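PDB 2NYG: SPbeta prophage-derived aminoglycoside N(3')-acetyltransferase-like protein YokD from Bacillus subtilis, which probably acts as an antibiotic N-acetyltransferase that uses coenzyme A, and may contribute to antibiotic resistance. Local coordinates for residues S37-I42 with M112-E117; Y189-Q194 with N265-N270. All blocks are in the same frame, centred on the assembly; numbering follows the deposited sequence.

Contact 1. Residues S37-I42 with M112-E117. With COA (coenzyme A), chain G.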
loop_
_atom_site.group_PDB
_atom_site.type_symbol
_atom_site.label_atom_id
_atom_site.label_comp_id
_atom_site.label_asym_id
_atom_site.label_seq_id
_atom_site.Cartn_x
_atom_site.Cartn_y
_atom_site.Cartn_z
ATOM N N SER A 37 3.520 -14.221 1.150
ATOM C CA SER A 37 4.140 -13.820 2.400
ATOM C C SER A 37 3.258 -13.393 3.555
ATOM O O SER A 37 2.047 -13.275 3.434
ATOM C CB SER A 37 5.130 -12.691 2.104
ATOM O OG SER A 37 4.561 -11.742 1.211
ATOM N N SER A 38 3.921 -13.168 4.679
ATOM C CA SER A 38 3.330 -12.698 5.922
ATOM C C SER A 38 4.438 -11.855 6.537
ATOM O O SER A 38 5.386 -12.387 7.128
ATOM C CB SER A 38 3.004 -13.854 6.866
ATOM O OG SER A 38 2.917 -13.405 8.216
ATOM N N LEU A 39 4.337 -10.542 6.388
ATOM C CA LEU A 39 5.362 -9.678 6.935
ATOM C C LEU A 39 5.580 -9.884 8.435
ATOM O O LEU A 39 6.719 -9.902 8.880
ATOM C CB LEU A 39 5.043 -8.206 6.642
ATOM C CG LEU A 39 5.969 -7.183 7.324
ATOM C CD1 LEU A 39 7.418 -7.553 7.074
ATOM C CD2 LEU A 39 5.671 -5.777 6.815
ATOM N N SER A 40 4.510 -10.059 9.205
ATOM C CA SER A 40 4.649 -10.241 10.650
ATOM C C SER A 40 5.292 -11.552 11.116
ATOM O O SER A 40 5.995 -11.580 12.120
ATOM C CB SER A 40 3.289 -10.066 11.337
ATOM O OG SER A 40 2.320 -10.963 10.827
ATOM N N SER A 41 5.063 -12.627 10.382
ATOM C CA SER A 41 5.603 -13.920 10.739
ATOM C C SER A 41 7.118 -13.946 10.735
ATOM O O SER A 41 7.742 -14.928 11.148
ATOM C CB SER A 41 5.113 -14.959 9.754
ATOM O OG SER A 41 5.524 -14.594 8.454
ATOM N N ILE A 42 7.716 -12.865 10.258
ATOM C CA ILE A 42 9.164 -12.806 10.172
ATOM C C ILE A 42 9.830 -12.283 11.434
ATOM O O ILE A 42 10.987 -12.616 11.718
ATOM C CB ILE A 42 9.608 -11.926 8.987
ATOM C CG1 ILE A 42 9.068 -12.500 7.680
ATOM C CG2 ILE A 42 11.124 -11.855 8.932
ATOM C CD1 ILE A 42 9.318 -11.611 6.493
ATOM N N MET A 112 -3.917 -10.555 0.956
ATOM C CA MET A 112 -2.701 -10.727 0.150
ATOM C C MET A 112 -1.422 -10.319 0.884
ATOM O O MET A 112 -0.324 -10.729 0.515
ATOM C CB MET A 112 -2.803 -9.924 -1.146
ATOM C CG MET A 112 -3.961 -10.320 -2.019
ATOM S SD MET A 112 -3.841 -12.026 -2.551
ATOM C CE MET A 112 -3.661 -11.815 -4.217
ATOM N N GLY A 113 -1.569 -9.494 1.912
ATOM C CA GLY A 113 -0.411 -9.076 2.678
ATOM C C GLY A 113 0.103 -7.682 2.384
ATOM O O GLY A 113 -0.131 -7.139 1.311
ATOM N N GLN A 114 0.807 -7.107 3.352
ATOM C CA GLN A 114 1.367 -5.779 3.214
ATOM C C GLN A 114 2.464 -5.738 2.163
ATOM O O GLN A 114 2.527 -4.806 1.358
ATOM C CB GLN A 114 1.906 -5.306 4.564
ATOM C CG GLN A 114 0.792 -4.910 5.520
ATOM C CD GLN A 114 1.286 -4.278 6.800
ATOM O OE1 GLN A 114 2.463 -3.922 6.929
ATOM N NE2 GLN A 114 0.367 -4.123 7.758
ATOM N N ILE A 115 3.333 -6.743 2.171
ATOM C CA ILE A 115 4.423 -6.812 1.210
ATOM C C ILE A 115 3.928 -6.725 -0.232
ATOM O O ILE A 115 4.493 -5.996 -1.045
ATOM C CB ILE A 115 5.226 -8.091 1.405
ATOM C CG1 ILE A 115 6.081 -7.957 2.659
ATOM C CG2 ILE A 115 6.100 -8.356 0.202
ATOM C CD1 ILE A 115 6.589 -9.277 3.219
ATOM N N VAL A 116 2.873 -7.463 -0.552
ATOM C CA VAL A 116 2.328 -7.432 -1.902
ATOM C C VAL A 116 1.744 -6.069 -2.220
ATOM O O VAL A 116 1.852 -5.589 -3.343
ATOM C CB VAL A 116 1.219 -8.487 -2.092
ATOM C CG1 VAL A 116 0.467 -8.235 -3.391
ATOM C CG2 VAL A 116 1.829 -9.875 -2.112
ATOM N N GLU A 117 1.122 -5.439 -1.230
ATOM C CA GLU A 117 0.508 -4.140 -1.454
ATOM C C GLU A 117 1.558 -3.087 -1.788
ATOM O O GLU A 117 1.333 -2.203 -2.613
ATOM C CB GLU A 117 -0.320 -3.717 -0.231
ATOM C CG GLU A 117 -0.991 -2.353 -0.386
ATOM C CD GLU A 117 -1.999 -2.294 -1.525
ATOM O OE1 GLU A 117 -1.935 -3.123 -2.454
ATOM O OE2 GLU A 117 -2.856 -1.392 -1.501
HETATM N N1A COA G . 8.391 -6.589 10.922
HETATM C C2A COA G . 7.429 -7.580 11.157
HETATM N N3A COA G . 6.093 -7.236 11.127
HETATM C C4A COA G . 5.707 -5.937 10.873
HETATM C C5A COA G . 6.639 -4.911 10.625
HETATM C C6A COA G . 8.003 -5.246 10.658
HETATM N N6A COA G . 8.931 -4.325 10.438
HETATM N N7A COA G . 5.955 -3.749 10.406
HETATM C C8A COA G . 4.622 -4.030 10.509
HETATM N N9A COA G . 4.477 -5.402 10.802
HETATM C C1B COA G . 3.251 -6.205 11.025
HETATM C C2B COA G . 1.939 -5.438 11.357
HETATM O O2B COA G . 1.900 -4.865 12.681
HETATM C C3B COA G . 0.884 -6.509 11.149
HETATM O O3B COA G . 0.829 -7.199 12.436
HETATM P P3B COA G . -0.535 -7.522 13.276
HETATM O O7A COA G . -1.778 -7.036 12.489
HETATM O O8A COA G . -0.530 -6.747 14.572
HETATM O O9A COA G . -0.580 -9.003 13.556
HETATM C C4B COA G . 1.450 -7.392 10.005
HETATM O O4B COA G . 2.871 -7.131 9.991
HETATM C C5B COA G . 0.866 -7.074 8.587
HETATM O O5B COA G . 1.515 -7.997 7.662
HETATM P P1A COA G . 0.648 -8.803 6.605
HETATM O O1A COA G . 1.509 -9.710 5.787
HETATM O O2A COA G . -0.134 -7.831 5.711
HETATM O O3A COA G . -0.356 -9.548 7.520
HETATM P P2A COA G . -0.060 -10.861 8.395
HETATM O O4A COA G . -0.325 -10.529 9.820
HETATM O O5A COA G . 1.362 -11.391 8.245
HETATM O O6A COA G . -1.146 -11.854 7.697
HETATM C CBP COA G . -1.524 -13.007 5.471
HETATM C CCP COA G . -0.739 -12.906 6.813
HETATM C CDP COA G . -2.932 -12.377 5.609
HETATM C CEP COA G . -0.664 -12.293 4.404
HETATM C CAP COA G . -1.813 -14.521 5.186
HETATM O OAP COA G . -1.299 -15.274 6.309
HETATM C C9P COA G . -1.182 -15.087 3.889
HETATM O O9P COA G . -0.305 -16.113 4.069
HETATM N N8P COA G . -1.406 -14.642 2.625
HETATM C C7P COA G . -0.612 -15.127 1.474
HETATM C C6P COA G . -0.120 -14.083 0.461
#

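Contact 2. Residues Y189-Q194 with N265-N270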
loop_
_atom_site.group_PDB
_atom_site.type_symbol
_atom_site.label_atom_id
_atom_site.label_comp_id
_atom_site.label_asym_id
_atom_site.label_seq_id
_atom_site.Cartn_x
_atom_site.Cartn_y
_atom_site.Cartn_z
ATOM N N TYR A 189 -8.383 -26.351 -13.465
ATOM C CA TYR A 189 -8.815 -26.174 -14.854
ATOM C C TYR A 189 -8.338 -27.358 -15.721
ATOM O O TYR A 189 -8.501 -27.361 -16.946
ATOM C CB TYR A 189 -8.261 -24.876 -15.446
ATOM C CG TYR A 189 -8.706 -23.591 -14.775
ATOM C CD1 TYR A 189 -8.115 -23.160 -13.585
ATOM C CD2 TYR A 189 -9.671 -22.768 -15.365
ATOM C CE1 TYR A 189 -8.463 -21.946 -13.002
ATOM C CE2 TYR A 189 -10.026 -21.544 -14.788
ATOM C CZ TYR A 189 -9.411 -21.144 -13.605
ATOM O OH TYR A 189 -9.720 -19.935 -13.024
ATOM N N ARG A 190 -7.758 -28.363 -15.074
ATOM C CA ARG A 190 -7.248 -29.541 -15.765
ATOM C C ARG A 190 -7.892 -30.833 -15.251
ATOM O O ARG A 190 -7.363 -31.922 -15.474
ATOM C CB ARG A 190 -5.726 -29.592 -15.591
ATOM C CG ARG A 190 -5.049 -28.318 -16.074
ATOM C CD ARG A 190 -3.547 -28.250 -15.825
ATOM N NE ARG A 190 -2.953 -27.180 -16.627
ATOM C CZ ARG A 190 -1.673 -26.819 -16.608
ATOM N NH1 ARG A 190 -0.812 -27.437 -15.811
ATOM N NH2 ARG A 190 -1.252 -25.846 -17.402
ATOM N N ILE A 191 -9.038 -30.706 -14.579
ATOM C CA ILE A 191 -9.749 -31.860 -14.023
ATOM C C ILE A 191 -11.199 -31.978 -14.498
ATOM O O ILE A 191 -11.795 -30.997 -14.937
ATOM C CB ILE A 191 -9.736 -31.836 -12.482
ATOM C CG1 ILE A 191 -10.491 -30.617 -11.955
ATOM C CG2 ILE A 191 -8.299 -31.872 -11.993
ATOM C CD1 ILE A 191 -10.967 -30.761 -10.521
ATOM N N PRO A 192 -11.782 -33.186 -14.414
ATOM C CA PRO A 192 -13.164 -33.479 -14.832
ATOM C C PRO A 192 -14.241 -32.636 -14.157
ATOM O O PRO A 192 -15.201 -32.192 -14.790
ATOM C CB PRO A 192 -13.312 -34.963 -14.513
ATOM C CG PRO A 192 -11.922 -35.470 -14.719
ATOM C CD PRO A 192 -11.087 -34.425 -14.031
ATOM N N TYR A 193 -14.077 -32.426 -12.861
ATOM C CA TYR A 193 -15.021 -31.640 -12.110
ATOM C C TYR A 193 -14.900 -30.163 -12.454
ATOM O O TYR A 193 -13.799 -29.647 -12.603
ATOM C CB TYR A 193 -14.776 -31.839 -10.629
ATOM C CG TYR A 193 -15.593 -30.915 -9.784
ATOM C CD1 TYR A 193 -16.979 -31.012 -9.760
ATOM C CD2 TYR A 193 -14.985 -29.910 -9.036
ATOM C CE1 TYR A 193 -17.751 -30.131 -9.016
ATOM C CE2 TYR A 193 -15.739 -29.025 -8.286
ATOM C CZ TYR A 193 -17.127 -29.135 -8.279
ATOM O OH TYR A 193 -17.899 -28.245 -7.560
ATOM N N GLN A 194 -16.037 -29.488 -12.580
ATOM C CA GLN A 194 -16.062 -28.057 -12.892
ATOM C C GLN A 194 -17.390 -27.382 -12.651
ATOM O O GLN A 194 -18.319 -27.586 -13.410
ATOM C CB GLN A 194 -15.698 -27.803 -14.349
ATOM C CG GLN A 194 -14.233 -27.621 -14.611
ATOM C CD GLN A 194 -13.954 -27.073 -15.992
ATOM O OE1 GLN A 194 -12.809 -26.799 -16.326
ATOM N NE2 GLN A 194 -14.996 -26.915 -16.801
ATOM N N ASN A 265 -8.153 -38.185 -8.788
ATOM C CA ASN A 265 -8.387 -39.447 -8.105
ATOM C C ASN A 265 -9.200 -39.329 -6.833
ATOM O O ASN A 265 -9.584 -40.329 -6.235
ATOM C CB ASN A 265 -7.044 -40.110 -7.787
ATOM C CG ASN A 265 -6.338 -40.649 -9.032
ATOM O OD1 ASN A 265 -6.950 -41.323 -9.858
ATOM N ND2 ASN A 265 -5.049 -40.346 -9.169
ATOM N N ASN A 266 -9.487 -38.114 -6.405
ATOM C CA ASN A 266 -10.250 -37.992 -5.183
ATOM C C ASN A 266 -11.707 -37.688 -5.448
ATOM O O ASN A 266 -12.520 -37.873 -4.560
ATOM C CB ASN A 266 -9.675 -36.913 -4.322
ATOM C CG ASN A 266 -9.208 -37.414 -2.964
ATOM O OD1 ASN A 266 -8.221 -38.136 -2.844
ATOM N ND2 ASN A 266 -9.918 -37.011 -1.930
ATOM N N ASP A 267 -12.057 -37.187 -6.651
ATOM C CA ASP A 267 -13.466 -36.926 -6.954
ATOM C C ASP A 267 -13.999 -38.113 -7.757
ATOM O O ASP A 267 -15.202 -38.288 -7.883
ATOM C CB ASP A 267 -13.694 -35.645 -7.780
ATOM C CG ASP A 267 -12.966 -34.438 -7.210
ATOM O OD1 ASP A 267 -12.892 -34.326 -5.952
ATOM O OD2 ASP A 267 -12.474 -33.605 -8.019
ATOM N N SER A 268 -13.085 -38.912 -8.300
ATOM C CA SER A 268 -13.465 -40.084 -9.075
ATOM C C SER A 268 -13.438 -41.417 -8.234
ATOM O O SER A 268 -14.386 -42.218 -8.280
ATOM C CB SER A 268 -12.548 -40.182 -10.324
ATOM O OG SER A 268 -11.682 -41.279 -10.228
ATOM N N LYS A 269 -12.379 -41.583 -7.444
ATOM C CA LYS A 269 -12.179 -42.772 -6.630
ATOM C C LYS A 269 -12.756 -42.629 -5.262
ATOM O O LYS A 269 -12.775 -43.580 -4.502
ATOM C CB LYS A 269 -10.674 -43.197 -6.554
ATOM C CG LYS A 269 -10.111 -43.711 -7.871
ATOM C CD LYS A 269 -8.660 -44.170 -7.750
ATOM C CE LYS A 269 -8.026 -44.700 -9.065
ATOM N NZ LYS A 269 -6.512 -44.571 -9.013
ATOM N N ASN A 270 -13.238 -41.425 -4.947
ATOM C CA ASN A 270 -13.787 -41.203 -3.625
ATOM C C ASN A 270 -15.237 -41.549 -3.430
ATOM O O ASN A 270 -16.094 -41.412 -4.316
ATOM C CB ASN A 270 -13.528 -39.763 -3.121
ATOM C CG ASN A 270 -12.253 -39.657 -2.327
ATOM O OD1 ASN A 270 -11.420 -40.578 -2.337
ATOM N ND2 ASN A 270 -12.074 -38.538 -1.635
#

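Contact 1. Residues S37-I42 with M112-E117
Ile115 fills the tight side of this contact, its CD1 tip meeting Leu39 CB at 3.9 Å while its CB lies 3.7 Å from Ser37 OG. Its CG1 branch stands anti to the carbonyl carbon (chi1 -74°), which carries CD1 toward the loop. Ala49 and Val52 of helix 48-60 touch both Leu39 and Ile115. The other side is looser and more open: Gln114 crosses Leu39 obliquely, its OE1 resting 3.7 Å from CD2, and its extended side chain runs beside the C5B carbon of coenzyme A.

The cofactor's first phosphate is held from both segments, Leu39 N donating to O1A at 3.0 Å and Gln114 N to O2A at 2.6 Å. The second is met from the loop: Ser38 OG gives its proton to O5A, and Ser40 OG lies close to O4A and O5A. Ser38 OG also accepts from Ser41 N (3.1 Å) in an ST motif, so the serine is fixed by its own turn. With its CG anti to the backbone N (chi1 173°), Leu39 brings that atom within 3.8 Å of C4A, against one face of the adenine.

Gly113 is the N-cap, and Gln114, the first helical residue, spends its N-H on O2A, so the amino end of helix 114-119 meets the phosphate. The chemistry implies a diphosphate site built mainly from backbone N-H and hydroxyl groups, where the helix end would be expected to stabilise the negative charge somewhat.

Contact 2. Residues Y189-Q194 with N265-N270
Asp267 meets Tyr193 and Ile191 by van der Waals contact alone, and the touch is slight, with only 71 Å² buried. The carboxylate oxygen OD2 makes both approaches: it lies 3.9 Å from Tyr193 CB and 4.1 Å from Ile191 CD1. Ile191 arrives tip first, its side chain crossing that of Asp267 at about a right angle. Tyr193 behaves differently. Its CB faces the helix, but CG sits anti to the backbone N (chi1 172°), and this turn leads the ring away, so that the base of the side chain does the touching and OD2 stands oblique to the ring.

In fold terms, this is the C-terminal part of helix 252-268, the last helix of the chain, lying against the loop that leads from helix 183-187 into strand 196-201. Ile191 is the buried member of the group, since it also rests on Phe263 and Ile264 one turn back along the same helix.

Ionic pairing is supplied from elsewhere: the strongest partner of Asp267 OD2 is Arg220, a salt bridge, and both Ile191 and Tyr193 pack on Arg220.

The hydrogen bonds of residues 265-270 to each other are two. Lys269 N donates to Asn265 O at 3.3 Å, and Lys269 NZ makes a weak bond of 3.4 Å to Asn265 OD1, on the far side of the helix from the tyrosine.

Overall arrangement
Followed from the N terminus, the chain leaves strand 32-37, in the interior of the seven-stranded mixed sheet, and meets the first segment of contact 1 at once. That contact closes a loop of 69 residues when helix 114-119 begins. The chain then adds more of the sheet before reaching 189-194, where contact 2 opens; it closes 70 residues later, after the three-stranded sheet and the last two strands of the mixed sheet, at the last helix. The two closures run in series, neither nested nor crossing. Contact 1 joins the loop after strand 32-37 to the start of helix 114-119 at the coenzyme A site; contact 2, across the chain's centre, joins the C-terminal helix to a peripheral loop.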